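Local coordinates for hemerythrin HHE cation binding domain protein (Mycobacterium kansasii, PDB 6TYJ) that binds zinc or iron ions at a carboxylate- and histidine-rich site inside a hemerythrin-like helical bundle, at residues N11-L16 and D121-P126. Numbering follows the deposited sequence.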
ATOM      1  N   ASN A  11      -1.964 -18.049  -0.075  1.00 34.17           N
ATOM      2  CA  ASN A  11      -1.175 -17.814  -1.278  1.00 34.37           C
ATOM      3  C   ASN A  11      -1.013 -16.319  -1.519  1.00 28.93           C
ATOM      4  O   ASN A  11      -1.600 -15.473  -0.833  1.00 30.83           O
ATOM      5  CB  ASN A  11      -1.760 -18.539  -2.512  1.00 33.78           C
ATOM      6  CG  ASN A  11      -3.052 -17.939  -3.025  1.00 32.10           C
ATOM      7  OD1 ASN A  11      -3.256 -16.731  -3.022  1.00 30.98           O
ATOM      8  ND2 ASN A  11      -3.920 -18.801  -3.531  1.00 45.08           N
ATOM      9  N   ALA A  12      -0.171 -16.008  -2.507  1.00 27.60           N
ATOM     10  CA  ALA A  12       0.258 -14.633  -2.731  1.00 25.19           C
ATOM     11  C   ALA A  12      -0.915 -13.726  -3.064  1.00 25.83           C
ATOM     12  O   ALA A  12      -0.939 -12.571  -2.629  1.00 23.79           O
ATOM     13  CB  ALA A  12       1.298 -14.590  -3.856  1.00 25.87           C
ATOM     14  N   TYR A  13      -1.884 -14.231  -3.845  1.00 30.45           N
ATOM     15  CA  TYR A  13      -3.042 -13.420  -4.213  1.00 29.08           C
ATOM     16  C   TYR A  13      -3.858 -13.065  -2.984  1.00 27.41           C
ATOM     17  O   TYR A  13      -4.288 -11.921  -2.822  1.00 27.74           O
ATOM     18  CB  TYR A  13      -3.932 -14.161  -5.210  1.00 30.52           C
ATOM     19  CG  TYR A  13      -3.201 -14.681  -6.441  1.00 25.71           C
ATOM     20  CD1 TYR A  13      -2.134 -13.989  -6.988  1.00 24.07           C
ATOM     21  CD2 TYR A  13      -3.617 -15.845  -7.061  1.00 30.09           C
ATOM     22  CE1 TYR A  13      -1.480 -14.474  -8.128  1.00 29.45           C
ATOM     23  CE2 TYR A  13      -2.984 -16.335  -8.181  1.00 31.38           C
ATOM     24  CZ  TYR A  13      -1.921 -15.641  -8.720  1.00 32.01           C
ATOM     25  OH  TYR A  13      -1.315 -16.168  -9.850  1.00 34.77           O
ATOM     26  N   GLU A  14      -4.100 -14.053  -2.125  1.00 28.34           N
ATOM     27  CA  GLU A  14      -4.896 -13.813  -0.927  1.00 32.79           C
ATOM     28  C   GLU A  14      -4.213 -12.821  -0.003  1.00 31.18           C
ATOM     29  O   GLU A  14      -4.869 -11.941   0.569  1.00 28.20           O
ATOM     30  CB  GLU A  14      -5.154 -15.136  -0.207  1.00 39.19           C
ATOM     31  CG  GLU A  14      -6.006 -16.104  -1.014  1.00 46.14           C
ATOM     32  CD  GLU A  14      -6.060 -17.501  -0.418  1.00 63.67           C
ATOM     33  OE1 GLU A  14      -5.188 -17.834   0.415  1.00 67.69           O
ATOM     34  OE2 GLU A  14      -6.974 -18.269  -0.790  1.00 68.10           O
ATOM     35  N   VAL A  15      -2.895 -12.945   0.163  1.00 26.17           N
ATOM     36  CA  VAL A  15      -2.171 -11.992   0.995  1.00 23.09           C
ATOM     37  C   VAL A  15      -2.416 -10.571   0.513  1.00 21.23           C
ATOM     38  O   VAL A  15      -2.711  -9.673   1.306  1.00 23.16           O
ATOM     39  CB  VAL A  15      -0.666 -12.315   1.016  1.00 22.46           C
ATOM     40  CG1 VAL A  15       0.108 -11.149   1.646  1.00 27.07           C
ATOM     41  CG2 VAL A  15      -0.423 -13.559   1.796  1.00 27.66           C
ATOM     42  N   LEU A  16      -2.278 -10.342  -0.798  1.00 24.22           N
ATOM     43  CA  LEU A  16      -2.426  -8.988  -1.309  1.00 20.42           C
ATOM     44  C   LEU A  16      -3.877  -8.539  -1.249  1.00 24.94           C
ATOM     45  O   LEU A  16      -4.147  -7.391  -0.897  1.00 26.91           O
ATOM     46  CB  LEU A  16      -1.908  -8.867  -2.736  1.00 24.77           C
ATOM     47  CG  LEU A  16      -0.390  -9.025  -2.844  1.00 22.77           C
ATOM     48  CD1 LEU A  16      -0.041  -9.012  -4.298  1.00 30.04           C
ATOM     49  CD2 LEU A  16       0.283  -7.877  -2.108  1.00 23.26           C
ATOM     50  N   ASP A 121      -5.469  -6.459 -13.404  1.00 40.32           N
ATOM     51  CA  ASP A 121      -4.383  -6.765 -14.330  1.00 42.19           C
ATOM     52  C   ASP A 121      -3.371  -7.759 -13.788  1.00 42.41           C
ATOM     53  O   ASP A 121      -2.741  -8.462 -14.576  1.00 44.04           O
ATOM     54  CB  ASP A 121      -3.608  -5.487 -14.680  1.00 42.45           C
ATOM     55  CG  ASP A 121      -4.388  -4.532 -15.553  1.00 54.79           C
ATOM     56  OD1 ASP A 121      -5.454  -4.917 -16.075  1.00 57.41           O
ATOM     57  OD2 ASP A 121      -3.917  -3.385 -15.718  1.00 56.66           O
ATOM     58  N   MET A 122      -3.170  -7.801 -12.467  1.00 29.41           N
ATOM     59  CA  MET A 122      -1.978  -8.439 -11.906  1.00 25.78           C
ATOM     60  C   MET A 122      -2.266  -9.473 -10.826  1.00 28.04           C
ATOM     61  O   MET A 122      -1.322 -10.148 -10.387  1.00 26.97           O
ATOM     62  CB  MET A 122      -1.012  -7.381 -11.341  1.00 28.06           C
ATOM     63  CG  MET A 122      -0.337  -6.521 -12.409  1.00 33.51           C
ATOM     64  SD  MET A 122       0.889  -7.445 -13.350  1.00 42.79           S
ATOM     65  CE  MET A 122       2.284  -7.236 -12.261  1.00 36.78           C
ATOM     66  N   ILE A 123      -3.522  -9.628 -10.408  1.00 30.86           N
ATOM     67  CA  ILE A 123      -3.963 -10.637  -9.443  1.00 30.52           C
ATOM     68  C   ILE A 123      -5.199 -11.331 -10.004  1.00 32.09           C
ATOM     69  O   ILE A 123      -6.276 -10.716 -10.049  1.00 34.60           O
ATOM     70  CB  ILE A 123      -4.285 -10.011  -8.075  1.00 29.65           C
ATOM     71  CG1 ILE A 123      -3.071  -9.272  -7.498  1.00 30.16           C
ATOM     72  CG2 ILE A 123      -4.823 -11.080  -7.099  1.00 30.36           C
ATOM     73  CD1 ILE A 123      -3.413  -8.447  -6.243  1.00 29.47           C
ATOM     74  N   PRO A 124      -5.119 -12.605 -10.448  1.00 31.31           N
ATOM     75  CA  PRO A 124      -3.924 -13.465 -10.484  1.00 26.44           C
ATOM     76  C   PRO A 124      -2.919 -13.012 -11.513  1.00 32.37           C
ATOM     77  O   PRO A 124      -3.174 -12.073 -12.253  1.00 32.60           O
ATOM     78  CB  PRO A 124      -4.472 -14.845 -10.866  1.00 32.64           C
ATOM     79  CG  PRO A 124      -5.940 -14.750 -10.741  1.00 45.87           C
ATOM     80  CD  PRO A 124      -6.312 -13.312 -10.932  1.00 39.90           C
ATOM     81  N   ALA A 125      -1.773 -13.697 -11.563  1.00 28.09           N
ATOM     82  CA  ALA A 125      -0.708 -13.253 -12.437  1.00 28.75           C
ATOM     83  C   ALA A 125      -1.162 -13.241 -13.893  1.00 27.22           C
ATOM     84  O   ALA A 125      -1.991 -14.067 -14.309  1.00 33.57           O
ATOM     85  CB  ALA A 125       0.517 -14.145 -12.293  1.00 30.54           C
ATOM     86  N   PRO A 126      -0.613 -12.333 -14.693  1.00 27.39           N
ATOM     87  CA  PRO A 126      -0.954 -12.275 -16.119  1.00 31.40           C
ATOM     88  C   PRO A 126      -0.532 -13.539 -16.856  1.00 33.07           C
ATOM     89  O   PRO A 126       0.313 -14.320 -16.380  1.00 30.53           O
ATOM     90  CB  PRO A 126      -0.169 -11.052 -16.622  1.00 31.28           C
ATOM     91  CG  PRO A 126       0.132 -10.256 -15.436  1.00 31.36           C
ATOM     92  CD  PRO A 126       0.254 -11.214 -14.282  1.00 30.30           C
TER
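At one end of the hemerythrin-like helical bundle, the first turn of helix 12-32 meets the loop that leaves helix 100-121, and Tyr13 lies against Ile123, Pro124 and Ala125. The cis peptide bond between Ile123 and Pro124 bends this loop, and the proline covers one face of the Tyr13 ring. Pro124 CA stands 3.6 Å from the centroid of the Tyr13 ring and 20° off its normal, a CH-pi contact displaced toward the rim. Pro124 CB reaches the far part of the ring, 3.4 Å from Tyr13 CE2. Beyond the ring, Ala125 N donates to Tyr13 OH at 3.0 Å, with an almost straight N-H...O angle of 177°. Nearer the helix, Ile123 uses its two branches separately. Ile123 CG2, anti to the backbone N, packs 3.7 Å from Tyr13 CB. Ile123 CD1, at the end of an extended CG1 arm (chi2 171°), comes 3.8 Å from Leu16 CB and also meets Leu16 CD1. Tyr62 of helix 38-65 touches Tyr13, Leu16 and Ile123, and its hydroxyl is hydrogen-bonded to Met122 O. The helix start is closed by a capping box: Glu14 N donates to Asn11 OD1 at 2.9 Å, and Asn11 N returns a longer bond of 3.3 Å to Glu14 OE1, the donor N-H of Asn11 coming in well out of the plane of the carboxylate. Leu16 also touches Glu58, a metal ligand, and its side chain lies about 5 Å from a bound zinc ion. The contact thus joins an apolar patch beside the metal site to a partly exposed tyrosine, whose phenol is held on one face by proline and at its oxygen by a backbone N-H, which probably limits how far the ring can tilt.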